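Local atomic coordinates of alcohol dehydrogenase (PDB entry 2EIH), a protein that binds zinc and probably works as a nicotinamide-dependent alcohol dehydrogenase, an oxidoreductase of the medium-chain family. Residues G167-V172 and G232-D237; G67-V72 and D83-N88. One frame throughout, in Å; residues are numbered along the deposited sequence.

Interaction 1: residues G167-V172 and G232-D237; sequences GDDVLV and GGKGAD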
# COMPACT_ATOMS: atom_id res chain seq x y z
N GLY A 167 17.36 4.04 4.73
CA GLY A 167 17.62 3.44 6.03
C GLY A 167 17.70 1.93 5.93
O GLY A 167 18.16 1.25 6.85
N ASP A 168 17.24 1.40 4.80
CA ASP A 168 17.25 -0.03 4.56
C ASP A 168 18.64 -0.53 4.25
O ASP A 168 19.44 0.15 3.60
CB ASP A 168 16.41 -0.41 3.34
CG ASP A 168 14.97 -0.65 3.68
OD1 ASP A 168 14.62 -0.57 4.87
OD2 ASP A 168 14.19 -0.92 2.75
N ASP A 169 18.92 -1.74 4.71
CA ASP A 169 20.18 -2.39 4.40
C ASP A 169 19.82 -3.37 3.30
O ASP A 169 19.13 -4.36 3.54
CB ASP A 169 20.72 -3.11 5.63
CG ASP A 169 21.57 -2.20 6.48
OD1 ASP A 169 21.30 -2.08 7.69
OD2 ASP A 169 22.53 -1.60 5.93
N VAL A 170 20.25 -3.06 2.09
CA VAL A 170 19.98 -3.92 0.95
C VAL A 170 21.22 -4.76 0.61
O VAL A 170 22.33 -4.24 0.58
CB VAL A 170 19.58 -3.08 -0.30
CG1 VAL A 170 19.34 -4.00 -1.49
CG2 VAL A 170 18.33 -2.27 0.00
N LEU A 171 21.01 -6.05 0.40
CA LEU A 171 22.10 -6.95 0.04
C LEU A 171 21.88 -7.38 -1.41
O LEU A 171 20.81 -7.88 -1.76
CB LEU A 171 22.11 -8.19 0.95
CG LEU A 171 23.03 -9.38 0.59
CD1 LEU A 171 24.50 -9.01 0.84
CD2 LEU A 171 22.66 -10.58 1.45
N VAL A 172 22.89 -7.14 -2.25
CA VAL A 172 22.82 -7.52 -3.66
C VAL A 172 23.83 -8.66 -3.89
O VAL A 172 25.00 -8.52 -3.55
CB VAL A 172 23.19 -6.35 -4.59
CG1 VAL A 172 23.06 -6.77 -6.05
CG2 VAL A 172 22.28 -5.15 -4.30
N GLY A 232 25.12 -4.25 11.96
CA GLY A 232 24.82 -4.25 13.38
C GLY A 232 24.39 -5.60 13.93
O GLY A 232 23.70 -5.67 14.94
N GLY A 233 24.79 -6.67 13.26
CA GLY A 233 24.42 -8.00 13.72
C GLY A 233 23.01 -8.42 13.36
O GLY A 233 22.68 -9.61 13.39
N LYS A 234 22.16 -7.46 12.98
CA LYS A 234 20.78 -7.78 12.65
C LYS A 234 20.61 -8.50 11.31
O LYS A 234 19.72 -9.34 11.17
CB LYS A 234 19.89 -6.53 12.67
CG LYS A 234 19.80 -5.81 11.34
CD LYS A 234 18.83 -4.64 11.40
CE LYS A 234 18.58 -4.03 10.02
NZ LYS A 234 19.83 -3.59 9.34
N GLY A 235 21.45 -8.17 10.34
CA GLY A 235 21.34 -8.78 9.02
C GLY A 235 20.73 -7.83 8.01
O GLY A 235 20.27 -6.75 8.37
N ALA A 236 20.72 -8.21 6.73
CA ALA A 236 20.15 -7.33 5.70
C ALA A 236 18.62 -7.33 5.73
O ALA A 236 17.99 -8.36 5.95
CB ALA A 236 20.64 -7.75 4.32
N ASP A 237 18.03 -6.16 5.52
CA ASP A 237 16.58 -6.01 5.52
C ASP A 237 15.98 -6.49 4.21
O ASP A 237 14.97 -7.18 4.20
CB ASP A 237 16.21 -4.55 5.73
CG ASP A 237 16.68 -4.02 7.04
OD1 ASP A 237 16.14 -4.43 8.08
OD2 ASP A 237 17.62 -3.19 7.04
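D237 OD2 is gripped from two directions: the backbone N of D169 donates to it at 3.0 Å, and K234 NZ, 3.2 Å from OD2, adds a salt bridge whose hydrogen bond is weak. The amide comes in on the anti lone pair of OD2, the one turned away from OD1. In the reverse direction D237 N donates to D169 O at 2.9 Å, in the carbonyl plane but rather bent, with 131° at the hydrogen. D237 thus meets the backbone N of D169 with its side chain and the backbone O with its own amide. Its carboxylate accepts from the first amide of strand 169-172, so that side chain as well as main chain joins the two segments.

The shortest polar contact is the salt bridge from K234 NZ to D169 OD1, 2.7 Å. K234 is extended beyond its first torsion until the last, where the chain bends (chi4 -56°) and brings NZ to one oxygen of each carboxylate, bridging D169 and D237 from one side. The two carboxylate planes are only 10° apart. D169 OD1 and D237 OD2 stand 3.9 Å from each other, and the shared lysine probably offsets their repulsion. The other oxygen of D169, OD2, pairs with R193, so the network runs on into strand 193-198, while D168 OD2 is bridged to K238. Beyond the charged groups, farther along the strand, L171 CB meets A236 CB at 3.7 Å.

Within the six-stranded parallel sheet of the Rossmann-type domain, strand 169-172 lies between strands 193-198 and 236-241. The contact ties its beginning to the turn that leads from helix 223-230 into strand 236-241. Farther along, L171 touches T197 on one neighbouring strand and V239 on the other, and V172 packs against helix 180-189.

Interaction 2: residues G67-V72 and D83-N88; sequences GVVDAV and DEVVIN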
# COMPACT_ATOMS: atom_id res chain seq x y z
N GLY A 67 18.34 1.71 -31.42
CA GLY A 67 18.57 2.03 -32.80
C GLY A 67 17.88 3.31 -33.19
O GLY A 67 17.54 4.15 -32.35
N VAL A 68 17.65 3.44 -34.50
CA VAL A 68 17.02 4.61 -35.07
C VAL A 68 15.76 4.21 -35.81
O VAL A 68 15.74 3.16 -36.46
CB VAL A 68 17.98 5.30 -36.07
CG1 VAL A 68 17.36 6.57 -36.59
CG2 VAL A 68 19.32 5.58 -35.39
N VAL A 69 14.72 5.03 -35.72
CA VAL A 69 13.47 4.72 -36.42
C VAL A 69 13.72 4.68 -37.93
O VAL A 69 14.27 5.63 -38.50
CB VAL A 69 12.38 5.78 -36.17
CG1 VAL A 69 11.16 5.47 -37.03
CG2 VAL A 69 12.01 5.82 -34.70
N ASP A 70 13.33 3.58 -38.57
CA ASP A 70 13.54 3.45 -40.01
C ASP A 70 12.28 3.83 -40.76
O ASP A 70 12.30 4.70 -41.63
CB ASP A 70 13.92 2.02 -40.38
CG ASP A 70 14.26 1.88 -41.85
OD1 ASP A 70 15.27 2.48 -42.29
OD2 ASP A 70 13.51 1.18 -42.56
N ALA A 71 11.18 3.18 -40.42
CA ALA A 71 9.91 3.44 -41.07
C ALA A 71 8.81 3.16 -40.08
O ALA A 71 8.99 2.35 -39.16
CB ALA A 71 9.76 2.55 -42.31
N VAL A 72 7.67 3.81 -40.25
CA VAL A 72 6.55 3.60 -39.35
C VAL A 72 5.30 3.23 -40.12
O VAL A 72 5.12 3.65 -41.25
CB VAL A 72 6.25 4.87 -38.53
CG1 VAL A 72 7.45 5.22 -37.65
CG2 VAL A 72 5.91 6.02 -39.45
N ASP A 83 14.60 9.24 -35.49
CA ASP A 83 14.51 9.25 -34.02
C ASP A 83 15.29 8.13 -33.35
O ASP A 83 15.16 6.97 -33.71
CB ASP A 83 13.06 9.15 -33.57
CG ASP A 83 12.23 10.35 -33.98
OD1 ASP A 83 11.03 10.35 -33.66
OD2 ASP A 83 12.77 11.28 -34.60
N GLU A 84 16.11 8.50 -32.36
CA GLU A 84 16.88 7.52 -31.63
C GLU A 84 15.98 6.92 -30.54
O GLU A 84 15.29 7.66 -29.82
CB GLU A 84 18.12 8.16 -31.02
CG GLU A 84 19.10 8.72 -32.06
CD GLU A 84 20.49 8.94 -31.47
OE1 GLU A 84 21.42 9.31 -32.21
OE2 GLU A 84 20.64 8.74 -30.25
N VAL A 85 15.98 5.59 -30.44
CA VAL A 85 15.14 4.87 -29.49
C VAL A 85 15.75 3.58 -28.91
O VAL A 85 16.72 3.04 -29.43
CB VAL A 85 13.80 4.47 -30.16
CG1 VAL A 85 13.05 5.71 -30.63
CG2 VAL A 85 14.06 3.55 -31.37
N VAL A 86 15.15 3.12 -27.82
CA VAL A 86 15.54 1.87 -27.17
C VAL A 86 14.24 1.08 -27.19
O VAL A 86 13.16 1.65 -27.29
CB VAL A 86 16.01 2.08 -25.72
CG1 VAL A 86 17.19 3.02 -25.69
CG2 VAL A 86 14.88 2.63 -24.88
N ILE A 87 14.36 -0.23 -27.07
CA ILE A 87 13.22 -1.14 -27.09
C ILE A 87 12.78 -1.53 -25.69
O ILE A 87 13.60 -1.73 -24.81
CB ILE A 87 13.62 -2.40 -27.88
CG1 ILE A 87 13.80 -2.04 -29.36
CG2 ILE A 87 12.63 -3.52 -27.61
CD1 ILE A 87 14.49 -3.11 -30.16
N ASN A 88 11.46 -1.61 -25.50
CA ASN A 88 10.83 -2.01 -24.23
C ASN A 88 10.48 -3.46 -24.60
O ASN A 88 9.49 -3.71 -25.27
CB ASN A 88 9.55 -1.21 -24.02
CG ASN A 88 9.21 -1.00 -22.55
OD1 ASN A 88 9.18 -1.96 -21.77
ND2 ASN A 88 8.92 0.23 -22.18
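The side chains of V69 and D83 run alongside each other in a common direction where strands 64-72 and 84-91 come together as an antiparallel beta hairpin of the GroES-like domain. The touching is done by one branch of the valine: CG2, anti to the carbonyl carbon, rests 3.7 Å from D83 CB, along the flank of the aspartate rather than at its carboxylate. That carboxylate is engaged elsewhere, D83 OD1 accepting the backbone N of A80 within the connection between the strands. The same CG2 approaches V85 CG1 at 4.2 Å, so a single methyl group meets both D83 and V85.

V68 and E84 form a non-hydrogen-bonded pair, their side chains on the face of the sheet opposite to that of V85. Here the valine uses CG1, placed anti to the backbone N (chi1 -176°), which approaches D83 O rather than the glutamate chain. E84 carries its charge away to K135, and both V68 and E84 touch F141 of helix 141-146, which packs on this face.

G67 and V85, the neighbouring hydrogen-bonded pair, exchange two backbone bonds. V85 CG2 sits between its own backbone N and carbonyl carbon and lies 3.7 Å from G67 O, the acceptor of the V85 N bond. The strand segments meet at 105°, far from the antiparallel limit; within them the pairing involves 67-69 and 83-85, while 70-72 diverge from the second strand. There D70 and A71 both face R31, a classic beta bulge, with D70 also salt-bridged to that arginine.

A further backbone bond runs from V69 N to D83 O, 2.8 Å long, in which the donor is tilted 16° from the carbonyl plane; V68 CA adds a CH...O contact to the same oxygen at 3.3 Å.

The two contacts follow one another along the chain, interaction 2 closing before interaction 1 opens. Their centres are 41 Å apart, on opposite sides of the chain's centre, and their nearest atoms remain about 22 Å from each other. They share no sheet: residues 67-72 and 83-88 belong to the mixed sheet of the GroES-like domain, whereas 167-172 and 232-237 lie at the parallel sheet of the Rossmann-type domain, where strand 169-172 meets the turn into strand 236-241. Interaction 2 is a local hairpin with ten residues between its segments; interaction 1 spans 59 intervening residues. Together they illustrate the two-domain build of medium-chain dehydrogenases. Neither contact lies at the cysteine-bound zinc ion.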